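Local coordinates for protein translation initiation factor 6 (Methanocaldococcus jannaschii, PDB 1G61) that binds the 50S ribosomal subunit and keeps it from associating with the 30S subunit to form the 70S initiation complex, at residues D35-V40 with T46-T51; N109-N114 with P122-F127; K186-A189 with T193-V196. All blocks are in the same frame, centred on the assembly; numbering follows the deposited sequence.

Overall arrangement
The three contacts follow one another along the chain without touching. Interactions 1 and 2 lie on opposite sides of the chain's centre, their centres about 26 Å apart. The centre of interaction 3 is about 24 Å and 20 Å from theirs. No two hold the same elements. Interaction 1 joins a helix to a strand, interaction 2 joins the end of helix 107-110 and start of strand 111-113 to the turns after strand 117-120, and interaction 3 closes a loop on itself. Interaction 2 is buried, the others partly buried. Interactions 1 and 2 rest on side-chain packing without hydrogen bonds between segments. Interaction 3 adds two backbone hydrogen bonds to its side-chain contacts.

Interaction 1 (D35-V40 with T46-T51); sequences DDVNEV and TKCLQT
Val40 N bonds to Asp36 O at 3.0 Å in the helix, and Val40 lies beside Cys48 of strand 47-50. No hydrogen bond joins the helix to the strand, and the contact is made by side chains. Val37 carries most of it. Its CG1 lies anti to the backbone N (chi1 173°) and meets Cys48 CB at 3.9 Å. The other methyl, CG2, reaches Gln50 CD at 3.6 Å. Val37 and Gln50 approach from opposite directions, and the extended side chain of Gln50 brings its end to Val37 CG2. Val40 CG1 adds a looser contact with Cys48 SG at 4.4 Å. On the helix, Asp36 and Glu39 share Lys7 NZ in two salt bridges. Leu28 and Thr26 of strand 25-28 also touch Cys48, and Leu32 touches both Val37 and Gln50. The helix and strand segments run at 145° to each other, with axes 8.9 Å apart at their closest. This is the packing of a beta-alpha-beta crossover, in which helix 34-44 links the parallel strands 25-28 and 47-50 and lies against their sheet.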
loop_
_atom_site.group_PDB
_atom_site.type_symbol
_atom_site.label_atom_id
_atom_site.label_comp_id
_atom_site.label_asym_id
_atom_site.label_seq_id
_atom_site.Cartn_x
_atom_site.Cartn_y
_atom_site.Cartn_z
ATOM N N ASP A 35 -3.108 20.719 6.335
ATOM C CA ASP A 35 -3.648 20.027 7.524
ATOM C C ASP A 35 -3.817 18.545 7.298
ATOM O O ASP A 35 -3.530 17.759 8.213
ATOM C CB ASP A 35 -4.997 20.611 7.914
ATOM C CG ASP A 35 -4.942 21.941 8.626
ATOM O OD1 ASP A 35 -3.857 22.399 9.066
ATOM O OD2 ASP A 35 -6.043 22.510 8.720
ATOM N N ASP A 36 -4.273 18.137 6.124
ATOM C CA ASP A 36 -4.482 16.716 5.892
ATOM C C ASP A 36 -3.126 16.005 5.907
ATOM O O ASP A 36 -2.932 14.924 6.485
ATOM C CB ASP A 36 -5.167 16.531 4.566
ATOM C CG ASP A 36 -6.634 16.908 4.486
ATOM O OD1 ASP A 36 -7.301 17.068 5.524
ATOM O OD2 ASP A 36 -7.115 17.026 3.336
ATOM N N VAL A 37 -2.127 16.637 5.277
ATOM C CA VAL A 37 -0.804 16.009 5.257
ATOM C C VAL A 37 -0.289 15.829 6.672
ATOM O O VAL A 37 0.232 14.764 7.029
ATOM C CB VAL A 37 0.156 16.829 4.395
ATOM C CG1 VAL A 37 1.556 16.265 4.524
ATOM C CG2 VAL A 37 -0.323 16.849 2.928
ATOM N N ASN A 38 -0.434 16.881 7.520
ATOM C CA ASN A 38 0.071 16.748 8.884
ATOM C C ASN A 38 -0.664 15.660 9.665
ATOM O O ASN A 38 -0.003 14.954 10.447
ATOM C CB ASN A 38 -0.009 18.074 9.619
ATOM C CG ASN A 38 0.914 19.155 9.064
ATOM O OD1 ASN A 38 1.964 18.899 8.432
ATOM N ND2 ASN A 38 0.479 20.400 9.302
ATOM N N GLU A 39 -1.970 15.513 9.470
ATOM C CA GLU A 39 -2.741 14.496 10.185
ATOM C C GLU A 39 -2.249 13.116 9.779
ATOM O O GLU A 39 -2.068 12.216 10.628
ATOM C CB GLU A 39 -4.252 14.563 9.946
ATOM C CG GLU A 39 -4.979 15.711 10.623
ATOM C CD GLU A 39 -6.277 16.118 9.951
ATOM O OE1 GLU A 39 -6.980 15.232 9.399
ATOM O OE2 GLU A 39 -6.631 17.328 9.972
ATOM N N VAL A 40 -1.997 12.879 8.490
ATOM C CA VAL A 40 -1.472 11.597 8.041
ATOM C C VAL A 40 -0.077 11.324 8.586
ATOM O O VAL A 40 0.239 10.261 9.137
ATOM C CB VAL A 40 -1.532 11.583 6.485
ATOM C CG1 VAL A 40 -0.787 10.351 5.990
ATOM C CG2 VAL A 40 -2.991 11.625 6.023
ATOM N N THR A 46 5.422 9.212 9.783
ATOM C CA THR A 46 6.238 9.091 8.581
ATOM C C THR A 46 6.622 10.471 8.037
ATOM O O THR A 46 5.996 11.460 8.455
ATOM C CB THR A 46 5.462 8.392 7.440
ATOM O OG1 THR A 46 4.205 9.062 7.344
ATOM C CG2 THR A 46 5.248 6.922 7.746
ATOM N N LYS A 47 7.562 10.530 7.128
ATOM C CA LYS A 47 7.878 11.658 6.279
ATOM C C LYS A 47 6.994 11.563 5.026
ATOM O O LYS A 47 6.961 10.515 4.377
ATOM C CB LYS A 47 9.363 11.713 5.931
ATOM C CG LYS A 47 10.261 11.975 7.141
ATOM C CD LYS A 47 10.246 13.449 7.538
ATOM C CE LYS A 47 11.205 13.758 8.692
ATOM N NZ LYS A 47 11.278 15.229 8.950
ATOM N N CYS A 48 6.289 12.629 4.725
ATOM C CA CYS A 48 5.290 12.621 3.671
ATOM C C CYS A 48 5.785 13.407 2.469
ATOM O O CYS A 48 6.295 14.515 2.626
ATOM C CB CYS A 48 3.992 13.236 4.166
ATOM S SG CYS A 48 3.100 12.190 5.320
ATOM N N LEU A 49 5.621 12.832 1.307
ATOM C CA LEU A 49 5.890 13.512 0.043
ATOM C C LEU A 49 4.607 13.614 -0.775
ATOM O O LEU A 49 3.956 12.567 -1.007
ATOM C CB LEU A 49 6.913 12.723 -0.796
ATOM C CG LEU A 49 7.125 13.277 -2.209
ATOM C CD1 LEU A 49 7.733 14.682 -2.171
ATOM C CD2 LEU A 49 7.994 12.329 -3.043
ATOM N N GLN A 50 4.261 14.820 -1.215
ATOM C CA GLN A 50 3.174 14.987 -2.175
ATOM C C GLN A 50 3.773 14.986 -3.570
ATOM O O GLN A 50 4.665 15.771 -3.872
ATOM C CB GLN A 50 2.442 16.317 -1.936
ATOM C CG GLN A 50 1.657 16.249 -0.607
ATOM C CD GLN A 50 0.837 17.510 -0.387
ATOM O OE1 GLN A 50 -0.329 17.592 -0.861
ATOM N NE2 GLN A 50 1.393 18.484 0.285
ATOM N N THR A 51 3.291 14.087 -4.442
ATOM C CA THR A 51 3.825 13.956 -5.788
ATOM C C THR A 51 2.758 13.366 -6.694
ATOM O O THR A 51 1.891 12.605 -6.265
ATOM C CB THR A 51 5.111 13.110 -5.791
ATOM O OG1 THR A 51 5.710 13.159 -7.107
ATOM C CG2 THR A 51 4.874 11.633 -5.490
#

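Interaction 2 (N109-N114 with P122-F127); sequences NLILTN and PELKDF
Leu124 keeps its CG beside the backbone N (chi1 -67°), and its CD1 then runs on anti to CA (chi2 -179°), which carries that methyl to Leu110 and Ile111. Leu110, its CG likewise beside the backbone N (chi1 -63°), turns its CD1 to Leu124 and meets the incoming chain at about a right angle. Leu124 CD1 lies 3.7 Å from Leu110 CB and 4.0 Å from Leu110 CD1. Ile111 lays CG1 and CD1 against the same methyl, each 3.7 Å from Leu124 CD1, and it too crosses Leu124 nearly at right angles. One methyl is therefore shared by two neighbouring residues. With an alanine at Leu124, the methyl shared by Leu110 and Ile111 is gone, and a gap would probably open beside both. Glu123 makes a more open contact, with OE1 4.1 Å from Leu110 CD2. That oxygen has its polar partner in Asn104 ND2. Segment 122-127 is held in its turns by backbone bonds, among them Phe127 N to Leu124 O at 2.8 Å. It follows strand 117-120, the antiparallel partner of strand 111-113, and Phe127 occupies the N-cap position, right before helix 128-135. Ile111 also touches Ile131 of that helix. With no hydrogen bond between the two segments, their direct contact depends on the fit of buried hydrocarbon, with a carboxylate only at its edge.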
loop_
_atom_site.group_PDB
_atom_site.type_symbol
_atom_site.label_atom_id
_atom_site.label_comp_id
_atom_site.label_asym_id
_atom_site.label_seq_id
_atom_site.Cartn_x
_atom_site.Cartn_y
_atom_site.Cartn_z
ATOM N N ASN A 109 -1.959 -1.796 -7.413
ATOM C CA ASN A 109 -3.094 -2.708 -7.438
ATOM C C ASN A 109 -2.609 -4.162 -7.571
ATOM O O ASN A 109 -3.334 -5.074 -7.160
ATOM C CB ASN A 109 -3.996 -2.392 -8.614
ATOM C CG ASN A 109 -4.792 -1.111 -8.574
ATOM O OD1 ASN A 109 -5.453 -0.795 -9.570
ATOM N ND2 ASN A 109 -4.726 -0.405 -7.468
ATOM N N LEU A 110 -1.439 -4.332 -8.173
ATOM C CA LEU A 110 -0.959 -5.676 -8.565
ATOM C C LEU A 110 0.036 -6.309 -7.597
ATOM O O LEU A 110 0.413 -7.480 -7.766
ATOM C CB LEU A 110 -0.294 -5.576 -9.941
ATOM C CG LEU A 110 -1.203 -5.142 -11.078
ATOM C CD1 LEU A 110 -0.344 -4.797 -12.282
ATOM C CD2 LEU A 110 -2.180 -6.249 -11.422
ATOM N N ILE A 111 0.504 -5.548 -6.604
ATOM C CA ILE A 111 1.556 -6.008 -5.695
ATOM C C ILE A 111 1.160 -5.651 -4.266
ATOM O O ILE A 111 0.653 -4.530 -4.018
ATOM C CB ILE A 111 2.892 -5.333 -6.059
ATOM C CG1 ILE A 111 3.300 -5.691 -7.499
ATOM C CG2 ILE A 111 3.985 -5.684 -5.044
ATOM C CD1 ILE A 111 4.485 -4.874 -8.032
ATOM N N LEU A 112 1.440 -6.554 -3.358
ATOM C CA LEU A 112 1.137 -6.377 -1.943
ATOM C C LEU A 112 2.394 -6.724 -1.152
ATOM O O LEU A 112 2.802 -7.882 -1.225
ATOM C CB LEU A 112 -0.015 -7.296 -1.579
ATOM C CG LEU A 112 -0.516 -7.339 -0.155
ATOM C CD1 LEU A 112 -1.238 -6.039 0.197
ATOM C CD2 LEU A 112 -1.476 -8.523 -0.003
ATOM N N THR A 113 2.996 -5.793 -0.429
ATOM C CA THR A 113 4.288 -6.049 0.208
ATOM C C THR A 113 4.366 -5.444 1.585
ATOM O O THR A 113 3.845 -4.349 1.833
ATOM C CB THR A 113 5.431 -5.528 -0.675
ATOM O OG1 THR A 113 6.694 -6.054 -0.193
ATOM C CG2 THR A 113 5.531 -3.990 -0.732
ATOM N N ASN A 114 5.096 -6.149 2.465
ATOM C CA ASN A 114 5.592 -5.476 3.669
ATOM C C ASN A 114 7.123 -5.558 3.613
ATOM O O ASN A 114 7.698 -5.706 2.503
ATOM C CB ASN A 114 4.983 -6.000 4.959
ATOM C CG ASN A 114 5.284 -7.455 5.236
ATOM O OD1 ASN A 114 6.097 -8.080 4.539
ATOM N ND2 ASN A 114 4.639 -8.007 6.280
ATOM N N PRO A 122 -0.212 -12.744 -11.047
ATOM C CA PRO A 122 0.400 -13.540 -12.113
ATOM C C PRO A 122 0.692 -12.699 -13.350
ATOM O O PRO A 122 1.628 -13.051 -14.105
ATOM C CB PRO A 122 -0.706 -14.579 -12.449
ATOM C CG PRO A 122 -1.461 -14.717 -11.151
ATOM C CD PRO A 122 -1.500 -13.303 -10.615
ATOM N N GLU A 123 -0.026 -11.623 -13.635
ATOM C CA GLU A 123 0.272 -10.781 -14.803
ATOM C C GLU A 123 1.698 -10.239 -14.747
ATOM O O GLU A 123 2.244 -9.959 -15.828
ATOM C CB GLU A 123 -0.698 -9.603 -14.864
ATOM C CG GLU A 123 -0.671 -8.814 -16.159
ATOM C CD GLU A 123 -1.752 -7.774 -16.286
ATOM O OE1 GLU A 123 -2.504 -7.565 -15.321
ATOM O OE2 GLU A 123 -1.817 -7.129 -17.344
ATOM N N LEU A 124 2.250 -10.090 -13.548
ATOM C CA LEU A 124 3.598 -9.547 -13.412
ATOM C C LEU A 124 4.659 -10.633 -13.295
ATOM O O LEU A 124 5.802 -10.267 -12.929
ATOM C CB LEU A 124 3.678 -8.619 -12.202
ATOM C CG LEU A 124 2.851 -7.316 -12.336
ATOM C CD1 LEU A 124 3.083 -6.523 -11.055
ATOM C CD2 LEU A 124 3.182 -6.504 -13.585
ATOM N N LYS A 125 4.345 -11.884 -13.593
ATOM C CA LYS A 125 5.328 -12.963 -13.384
ATOM C C LYS A 125 6.681 -12.670 -14.008
ATOM O O LYS A 125 7.729 -13.004 -13.406
ATOM C CB LYS A 125 4.750 -14.302 -13.904
ATOM C CG LYS A 125 5.851 -15.363 -14.044
ATOM C CD LYS A 125 5.209 -16.725 -14.363
ATOM C CE LYS A 125 6.289 -17.786 -14.408
ATOM N NZ LYS A 125 7.623 -17.195 -14.729
ATOM N N ASP A 126 6.731 -12.059 -15.191
ATOM C CA ASP A 126 8.046 -11.905 -15.833
ATOM C C ASP A 126 8.878 -10.808 -15.170
ATOM O O ASP A 126 10.056 -10.636 -15.496
ATOM C CB ASP A 126 7.881 -11.647 -17.330
ATOM C CG ASP A 126 7.268 -12.826 -18.054
ATOM O OD1 ASP A 126 7.519 -13.991 -17.637
ATOM O OD2 ASP A 126 6.561 -12.603 -19.033
ATOM N N PHE A 127 8.324 -10.052 -14.238
ATOM C CA PHE A 127 8.988 -8.988 -13.499
ATOM C C PHE A 127 9.351 -9.451 -12.082
ATOM O O PHE A 127 9.831 -8.638 -11.276
ATOM C CB PHE A 127 8.149 -7.696 -13.424
ATOM C CG PHE A 127 7.969 -7.132 -14.835
ATOM C CD1 PHE A 127 6.884 -7.517 -15.628
ATOM C CD2 PHE A 127 8.898 -6.250 -15.367
ATOM C CE1 PHE A 127 6.761 -7.011 -16.910
ATOM C CE2 PHE A 127 8.772 -5.745 -16.648
ATOM C CZ PHE A 127 7.722 -6.171 -17.423
#

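Interaction 3 (K186-A189 with T193-V196); sequences KGTA and TTSV
The side chain of Thr188 lies over the backbone of Thr193, and that of Val196 meets the backbone of Gly187 and Thr188, in a loop closed by a single antiparallel beta bridge between Ala189 and Thr193. The pair is of the hydrogen-bonded kind. Ala189 N gives its proton to Thr193 O, 3.0 Å away, in a nearly straight bond of 164° that lies in the carbonyl plane. The side chain of Thr188 leans over the same oxygen, with its CB at 3.2 Å from Thr193 O. Its OG1 sits between the backbone N and the carbonyl carbon (chi1 56°), and this puts CG2 on the side of the N. From there the methyl reaches Thr194 CG2 at 4.2 Å. The hydroxyl looks outside the contact, where Thr188 OG1 is hydrogen-bonded to Glu217 OE2. Val196 comes to the chain on the far side of Thr188 CA from the threonine's own CB. Its CG1 lies 3.8 Å from Thr188 CA and 3.2 Å from Gly187 O. The same methyl faces Ala189 CB at a looser 4.4 Å, so one branch of the valine covers three successive residues. Leu162 of strand 160-163 touches this valine as well. Ser195 is the centre of an inverse gamma turn, which brings the chain round to Val196. The loop joins strand 183-186 to strand 200-202, and Cys199 touches both bridge residues. The return bond of the bridge is short but bent: Thr193 N meets Ala189 O at 2.8 Å, with an angle of 134° at the hydrogen.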
loop_
_atom_site.group_PDB
_atom_site.type_symbol
_atom_site.label_atom_id
_atom_site.label_comp_id
_atom_site.label_asym_id
_atom_site.label_seq_id
_atom_site.Cartn_x
_atom_site.Cartn_y
_atom_site.Cartn_z
ATOM N N LYS A 186 -10.056 -10.693 8.044
ATOM C CA LYS A 186 -10.733 -10.378 6.797
ATOM C C LYS A 186 -11.927 -9.497 7.059
ATOM O O LYS A 186 -12.587 -9.639 8.092
ATOM C CB LYS A 186 -11.132 -11.640 6.050
ATOM C CG LYS A 186 -11.992 -12.665 6.733
ATOM C CD LYS A 186 -12.107 -13.947 5.920
ATOM C CE LYS A 186 -13.493 -14.544 5.860
ATOM N NZ LYS A 186 -13.710 -15.672 4.868
ATOM N N GLY A 187 -12.271 -8.622 6.140
ATOM C CA GLY A 187 -13.406 -7.719 6.395
ATOM C C GLY A 187 -13.538 -6.715 5.242
ATOM O O GLY A 187 -12.884 -6.807 4.207
ATOM N N THR A 188 -14.432 -5.761 5.452
ATOM C CA THR A 188 -14.647 -4.685 4.472
ATOM C C THR A 188 -14.226 -3.334 5.040
ATOM O O THR A 188 -13.908 -3.187 6.227
ATOM C CB THR A 188 -16.115 -4.632 4.010
ATOM O OG1 THR A 188 -16.963 -4.493 5.163
ATOM C CG2 THR A 188 -16.518 -5.911 3.276
ATOM N N ALA A 189 -14.222 -2.325 4.165
ATOM C CA ALA A 189 -14.006 -0.950 4.615
ATOM C C ALA A 189 -14.960 -0.043 3.836
ATOM O O ALA A 189 -15.580 -0.497 2.869
ATOM C CB ALA A 189 -12.556 -0.554 4.422
ATOM N N THR A 193 -17.121 -2.018 1.073
ATOM C CA THR A 193 -16.197 -2.207 -0.037
ATOM C C THR A 193 -15.291 -3.376 0.284
ATOM O O THR A 193 -14.690 -3.424 1.376
ATOM C CB THR A 193 -15.417 -0.886 -0.245
ATOM O OG1 THR A 193 -16.376 0.125 -0.627
ATOM C CG2 THR A 193 -14.385 -1.009 -1.354
ATOM N N THR A 194 -15.164 -4.290 -0.681
ATOM C CA THR A 194 -14.365 -5.510 -0.423
ATOM C C THR A 194 -12.892 -5.310 -0.760
ATOM O O THR A 194 -12.039 -6.032 -0.251
ATOM C CB THR A 194 -14.905 -6.701 -1.240
ATOM O OG1 THR A 194 -14.977 -6.308 -2.621
ATOM C CG2 THR A 194 -16.312 -7.063 -0.787
ATOM N N SER A 195 -12.599 -4.339 -1.625
ATOM C CA SER A 195 -11.216 -4.081 -2.041
ATOM C C SER A 195 -10.583 -3.214 -0.967
ATOM O O SER A 195 -10.416 -2.000 -1.096
ATOM C CB SER A 195 -11.244 -3.459 -3.442
ATOM O OG SER A 195 -12.268 -2.485 -3.566
ATOM N N VAL A 196 -10.216 -3.842 0.162
ATOM C CA VAL A 196 -9.825 -3.021 1.316
ATOM C C VAL A 196 -8.533 -2.302 1.069
ATOM O O VAL A 196 -8.291 -1.247 1.698
ATOM C CB VAL A 196 -9.730 -3.922 2.579
ATOM C CG1 VAL A 196 -11.147 -4.419 2.918
ATOM C CG2 VAL A 196 -8.751 -5.051 2.418
#